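Local coordinates for protein copper-containing nitrite reductase (Hyphomicrobium denitrificans 1NES1, PDB 6TFO) that probably reduces nitrite to nitric oxide at copper sites, taking electrons from a cytochrome c, at residues 365-379 and 389-403. Numbering follows the deposited sequence.
Sequences SSFHVIGEIFDHVYA and TGVQTVSVPPGGATI
The imidazole of His-368 donates through ND1 to the backbone carbonyl of Gln-392 (ND1 to O 2.8 Å), approaching from above the carbonyl plane, 52° out of it. CG, anti to the backbone N (chi1 171°), lies beside the carbonyl carbon, which places ND1 at Gln-392 O; a water that accepts from the N-H of Val-369 probably donates to the same oxygen. Histidine suits this place as a flat ring whose ND1-H serves the carbonyl while the ring meets His-419 edge-to-face, a bound copper ion lying about 4 Å from the side chain. A leucine here would probably leave the Gln-392 carbonyl without its ND1 donor and loosen the hold of the chain beside the copper.

Two antiparallel ladders flank this point. Phe-367 pairs with Val-394, while Phe-374 pairs with Val-391, whose neighbour Gly-390 opens a G1 beta bulge; phi there is +59°, easiest for a residue without a side chain. Between the ladders lie apolar side chains: CE2 of Phe-374 meets CG1 of Val-394 at 4.2 Å, the side chains crossing at about a right angle, and the branched Val-377 sends CG2 to CB of Val-391 (3.6 Å) and CG1 to CG2 of Val-394 (3.8 Å). Thr-402 turns OG1 to Tyr-378 O (2.7 Å), its hydroxyl serving a buried carbonyl. Thr-393 instead bonds through its hydroxyl to Gly-399 of a neighbouring subunit.

Strands 365-370 and 393-396 share one sheet, 374-377, 388-391 and 400-407 the other; the chain crossing repeatedly between facing sheets around an apolar core is the beta-sandwich of a cupredoxin domain, here bordering a copper site and a subunit interface.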
loop_
_atom_site.group_PDB
_atom_site.type_symbol
_atom_site.label_atom_id
_atom_site.label_comp_id
_atom_site.label_asym_id
_atom_site.label_seq_id
_atom_site.Cartn_x
_atom_site.Cartn_y
_atom_site.Cartn_z
ATOM N N SER C 365 -7.271 -7.087 36.992
ATOM C CA SER C 365 -8.111 -5.917 37.346
ATOM C C SER C 365 -7.502 -5.189 38.547
ATOM O O SER C 365 -7.064 -5.858 39.491
ATOM C CB SER C 365 -9.516 -6.328 37.631
ATOM O OG SER C 365 -10.308 -5.188 37.905
ATOM N N SER C 366 -7.432 -3.867 38.486
ATOM C CA SER C 366 -7.093 -2.999 39.632
ATOM C C SER C 366 -8.416 -2.549 40.268
ATOM O O SER C 366 -8.820 -1.385 40.061
ATOM C CB SER C 366 -6.199 -1.871 39.180
ATOM O OG SER C 366 -5.008 -2.411 38.601
ATOM N N PHE C 367 -9.093 -3.465 40.979
ATOM C CA PHE C 367 -10.513 -3.299 41.386
ATOM C C PHE C 367 -10.588 -2.238 42.471
ATOM O O PHE C 367 -9.775 -2.274 43.419
ATOM C CB PHE C 367 -11.141 -4.606 41.858
ATOM C CG PHE C 367 -12.613 -4.475 42.151
ATOM C CD1 PHE C 367 -13.514 -4.210 41.140
ATOM C CD2 PHE C 367 -13.097 -4.596 43.440
ATOM C CE1 PHE C 367 -14.867 -4.102 41.407
ATOM C CE2 PHE C 367 -14.453 -4.490 43.709
ATOM C CZ PHE C 367 -15.336 -4.239 42.694
ATOM N N HIS C 368 -11.530 -1.319 42.314
ATOM C CA HIS C 368 -11.660 -0.087 43.127
ATOM C C HIS C 368 -13.102 0.392 43.052
ATOM O O HIS C 368 -13.741 0.198 42.012
ATOM C CB HIS C 368 -10.698 0.985 42.627
ATOM C CG HIS C 368 -10.910 2.323 43.247
ATOM N ND1 HIS C 368 -10.321 2.693 44.448
ATOM C CD2 HIS C 368 -11.606 3.397 42.820
ATOM C CE1 HIS C 368 -10.658 3.935 44.731
ATOM N NE2 HIS C 368 -11.435 4.388 43.748
ATOM N N VAL C 369 -13.604 0.956 44.136
ATOM C CA VAL C 369 -14.970 1.543 44.171
ATOM C C VAL C 369 -14.778 3.016 44.460
ATOM O O VAL C 369 -14.316 3.319 45.564
ATOM C CB VAL C 369 -15.866 0.874 45.221
ATOM C CG1 VAL C 369 -17.169 1.635 45.388
ATOM C CG2 VAL C 369 -16.115 -0.587 44.876
ATOM N N ILE C 370 -15.065 3.860 43.476
ATOM C CA ILE C 370 -14.862 5.329 43.586
ATOM C C ILE C 370 -15.784 5.821 44.703
ATOM O O ILE C 370 -16.990 5.461 44.663
ATOM C CB ILE C 370 -15.094 6.031 42.228
ATOM C CG1 ILE C 370 -14.265 5.392 41.105
ATOM C CG2 ILE C 370 -14.798 7.514 42.344
ATOM C CD1 ILE C 370 -14.407 6.073 39.759
ATOM N N GLY C 371 -15.225 6.524 45.697
ATOM C CA GLY C 371 -15.985 7.117 46.826
ATOM C C GLY C 371 -16.034 6.237 48.068
ATOM O O GLY C 371 -16.588 6.688 49.088
ATOM N N GLU C 372 -15.454 5.038 48.006
ATOM C CA GLU C 372 -15.364 4.095 49.154
ATOM C C GLU C 372 -13.926 3.583 49.311
ATOM O O GLU C 372 -13.085 3.776 48.390
ATOM C CB GLU C 372 -16.336 2.925 48.993
ATOM C CG GLU C 372 -17.669 3.134 49.707
ATOM C CD GLU C 372 -17.603 3.205 51.222
ATOM O OE1 GLU C 372 -18.583 3.712 51.828
ATOM O OE2 GLU C 372 -16.581 2.741 51.793
ATOM N N ILE C 373 -13.662 3.014 50.494
ATOM C CA ILE C 373 -12.394 2.349 50.892
ATOM C C ILE C 373 -12.780 0.963 51.376
ATOM O O ILE C 373 -13.840 0.837 51.999
ATOM C CB ILE C 373 -11.649 3.150 51.966
ATOM C CG1 ILE C 373 -11.636 4.643 51.608
ATOM C CG2 ILE C 373 -10.250 2.574 52.176
ATOM C CD1 ILE C 373 -10.911 5.550 52.579
ATOM N N PHE C 374 -11.984 -0.037 51.040
ATOM C CA PHE C 374 -12.275 -1.427 51.445
ATOM C C PHE C 374 -11.895 -1.582 52.920
ATOM O O PHE C 374 -10.711 -1.398 53.239
ATOM C CB PHE C 374 -11.559 -2.404 50.505
ATOM C CG PHE C 374 -11.971 -2.284 49.062
ATOM C CD1 PHE C 374 -13.299 -2.115 48.725
ATOM C CD2 PHE C 374 -11.034 -2.347 48.051
ATOM C CE1 PHE C 374 -13.687 -2.004 47.402
ATOM C CE2 PHE C 374 -11.419 -2.235 46.728
ATOM C CZ PHE C 374 -12.742 -2.042 46.405
ATOM N N ASP C 375 -12.879 -1.832 53.794
ATOM C CA ASP C 375 -12.613 -2.088 55.230
ATOM C C ASP C 375 -11.757 -3.351 55.296
ATOM O O ASP C 375 -10.712 -3.285 55.927
ATOM C CB ASP C 375 -13.903 -2.191 56.037
ATOM C CG ASP C 375 -14.588 -0.850 56.249
ATOM O OD1 ASP C 375 -13.900 0.162 56.227
ATOM O OD2 ASP C 375 -15.815 -0.828 56.416
ATOM N N HIS C 376 -12.165 -4.408 54.584
ATOM C CA HIS C 376 -11.476 -5.727 54.513
ATOM C C HIS C 376 -11.280 -6.139 53.054
ATOM O O HIS C 376 -12.202 -5.963 52.260
ATOM C CB HIS C 376 -12.253 -6.793 55.297
ATOM C CG HIS C 376 -12.455 -6.411 56.720
ATOM N ND1 HIS C 376 -13.619 -5.802 57.167
ATOM C CD2 HIS C 376 -11.621 -6.474 57.779
ATOM C CE1 HIS C 376 -13.495 -5.530 58.445
ATOM N NE2 HIS C 376 -12.279 -5.940 58.840
ATOM N N VAL C 377 -10.097 -6.670 52.745
ATOM C CA VAL C 377 -9.729 -7.273 51.436
ATOM C C VAL C 377 -9.145 -8.649 51.711
ATOM O O VAL C 377 -8.100 -8.739 52.369
ATOM C CB VAL C 377 -8.718 -6.396 50.669
ATOM C CG1 VAL C 377 -8.220 -7.103 49.408
ATOM C CG2 VAL C 377 -9.284 -5.012 50.354
ATOM N N TYR C 378 -9.770 -9.695 51.193
ATOM C CA TYR C 378 -9.284 -11.085 51.370
ATOM C C TYR C 378 -8.237 -11.312 50.280
ATOM O O TYR C 378 -8.602 -11.641 49.149
ATOM C CB TYR C 378 -10.487 -12.031 51.400
ATOM C CG TYR C 378 -11.352 -11.898 52.637
ATOM C CD1 TYR C 378 -12.091 -10.751 52.882
ATOM C CD2 TYR C 378 -11.387 -12.896 53.595
ATOM C CE1 TYR C 378 -12.878 -10.616 54.013
ATOM C CE2 TYR C 378 -12.166 -12.783 54.731
ATOM C CZ TYR C 378 -12.914 -11.641 54.940
ATOM O OH TYR C 378 -13.659 -11.541 56.079
ATOM N N ALA C 379 -6.971 -11.037 50.589
ATOM C CA ALA C 379 -5.834 -11.022 49.644
ATOM C C ALA C 379 -5.720 -12.399 48.975
ATOM O O ALA C 379 -5.707 -13.448 49.709
ATOM C CB ALA C 379 -4.553 -10.645 50.347
ATOM N N THR C 389 -6.699 -4.428 55.651
ATOM C CA THR C 389 -7.645 -3.412 56.171
ATOM C C THR C 389 -7.285 -2.047 55.588
ATOM O O THR C 389 -6.065 -1.735 55.482
ATOM C CB THR C 389 -7.665 -3.413 57.716
ATOM O OG1 THR C 389 -6.329 -3.337 58.201
ATOM C CG2 THR C 389 -8.305 -4.655 58.279
ATOM N N GLY C 390 -8.312 -1.238 55.294
ATOM C CA GLY C 390 -8.136 0.143 54.797
ATOM C C GLY C 390 -7.333 0.143 53.504
ATOM O O GLY C 390 -6.202 0.724 53.510
ATOM N N VAL C 391 -7.885 -0.517 52.470
ATOM C CA VAL C 391 -7.262 -0.712 51.126
ATOM C C VAL C 391 -8.099 0.021 50.066
ATOM O O VAL C 391 -9.319 -0.266 49.976
ATOM C CB VAL C 391 -7.119 -2.213 50.806
ATOM C CG1 VAL C 391 -6.837 -2.487 49.332
ATOM C CG2 VAL C 391 -6.059 -2.861 51.684
ATOM N N GLN C 392 -7.468 0.918 49.288
ATOM C CA GLN C 392 -8.130 1.701 48.192
ATOM C C GLN C 392 -8.421 0.815 46.979
ATOM O O GLN C 392 -9.546 0.930 46.438
ATOM C CB GLN C 392 -7.285 2.880 47.717
ATOM C CG GLN C 392 -5.925 2.472 47.175
ATOM C CD GLN C 392 -5.026 3.681 47.191
ATOM O OE1 GLN C 392 -5.397 4.752 46.678
ATOM N NE2 GLN C 392 -3.859 3.519 47.808
ATOM N N THR C 393 -7.460 -0.035 46.576
ATOM C CA THR C 393 -7.472 -0.751 45.272
ATOM C C THR C 393 -6.738 -2.091 45.388
ATOM O O THR C 393 -5.622 -2.109 45.944
ATOM C CB THR C 393 -6.838 0.150 44.202
ATOM O OG1 THR C 393 -7.539 1.401 44.098
ATOM C CG2 THR C 393 -6.796 -0.528 42.850
ATOM N N VAL C 394 -7.300 -3.167 44.841
ATOM C CA VAL C 394 -6.654 -4.517 44.905
ATOM C C VAL C 394 -6.505 -5.127 43.500
ATOM O O VAL C 394 -7.515 -5.238 42.789
ATOM C CB VAL C 394 -7.434 -5.456 45.849
ATOM C CG1 VAL C 394 -8.938 -5.402 45.582
ATOM C CG2 VAL C 394 -6.893 -6.892 45.805
ATOM N N SER C 395 -5.287 -5.548 43.142
ATOM C CA SER C 395 -4.967 -6.379 41.947
ATOM C C SER C 395 -5.624 -7.753 42.086
ATOM O O SER C 395 -5.322 -8.436 43.066
ATOM C CB SER C 395 -3.480 -6.561 41.764
ATOM O OG SER C 395 -2.847 -5.319 41.562
ATOM N N VAL C 396 -6.464 -8.149 41.133
ATOM C CA VAL C 396 -7.065 -9.508 41.040
ATOM C C VAL C 396 -6.640 -10.082 39.693
ATOM O O VAL C 396 -6.980 -9.541 38.635
ATOM C CB VAL C 396 -8.595 -9.452 41.170
ATOM C CG1 VAL C 396 -9.208 -10.845 41.204
ATOM C CG2 VAL C 396 -9.030 -8.632 42.366
ATOM N N PRO C 397 -5.885 -11.201 39.674
ATOM C CA PRO C 397 -5.435 -11.777 38.413
ATOM C C PRO C 397 -6.566 -12.515 37.718
ATOM O O PRO C 397 -7.566 -12.850 38.337
ATOM C CB PRO C 397 -4.336 -12.752 38.837
ATOM C CG PRO C 397 -4.764 -13.196 40.229
ATOM C CD PRO C 397 -5.474 -12.001 40.837
ATOM N N PRO C 398 -6.430 -12.802 36.411
ATOM C CA PRO C 398 -7.327 -13.748 35.755
ATOM C C PRO C 398 -7.193 -15.114 36.440
ATOM O O PRO C 398 -6.087 -15.463 36.787
ATOM C CB PRO C 398 -6.792 -13.800 34.313
ATOM C CG PRO C 398 -5.337 -13.380 34.455
ATOM C CD PRO C 398 -5.358 -12.305 35.525
ATOM N N GLY C 399 -8.299 -15.842 36.608
ATOM C CA GLY C 399 -8.344 -17.097 37.386
ATOM C C GLY C 399 -8.128 -16.845 38.875
ATOM O O GLY C 399 -7.835 -17.806 39.631
ATOM N N GLY C 400 -8.262 -15.581 39.276
ATOM C CA GLY C 400 -8.249 -15.141 40.676
ATOM C C GLY C 400 -9.574 -14.496 41.048
ATOM O O GLY C 400 -10.347 -14.050 40.152
ATOM N N ALA C 401 -9.845 -14.470 42.346
ATOM C CA ALA C 401 -11.006 -13.790 42.954
ATOM C C ALA C 401 -10.572 -13.286 44.322
ATOM O O ALA C 401 -9.501 -13.675 44.781
ATOM C CB ALA C 401 -12.187 -14.731 43.054
ATOM N N THR C 402 -11.363 -12.381 44.873
ATOM C CA THR C 402 -11.178 -11.761 46.197
ATOM C C THR C 402 -12.562 -11.496 46.795
ATOM O O THR C 402 -13.596 -11.739 46.103
ATOM C CB THR C 402 -10.337 -10.476 46.132
ATOM O OG1 THR C 402 -9.959 -10.096 47.461
ATOM C CG2 THR C 402 -11.067 -9.311 45.510
ATOM N N ILE C 403 -12.548 -11.064 48.052
ATOM C CA ILE C 403 -13.728 -10.560 48.786
ATOM C C ILE C 403 -13.331 -9.195 49.317
ATOM O O ILE C 403 -12.230 -9.087 49.871
ATOM C CB ILE C 403 -14.110 -11.537 49.907
ATOM C CG1 ILE C 403 -14.573 -12.879 49.333
ATOM C CG2 ILE C 403 -15.138 -10.910 50.830
ATOM C CD1 ILE C 403 -14.656 -13.994 50.354
HETATM O O HOH W 1 -3.377 -4.383 38.813
HETATM O O HOH W 2 -12.312 1.401 46.684
#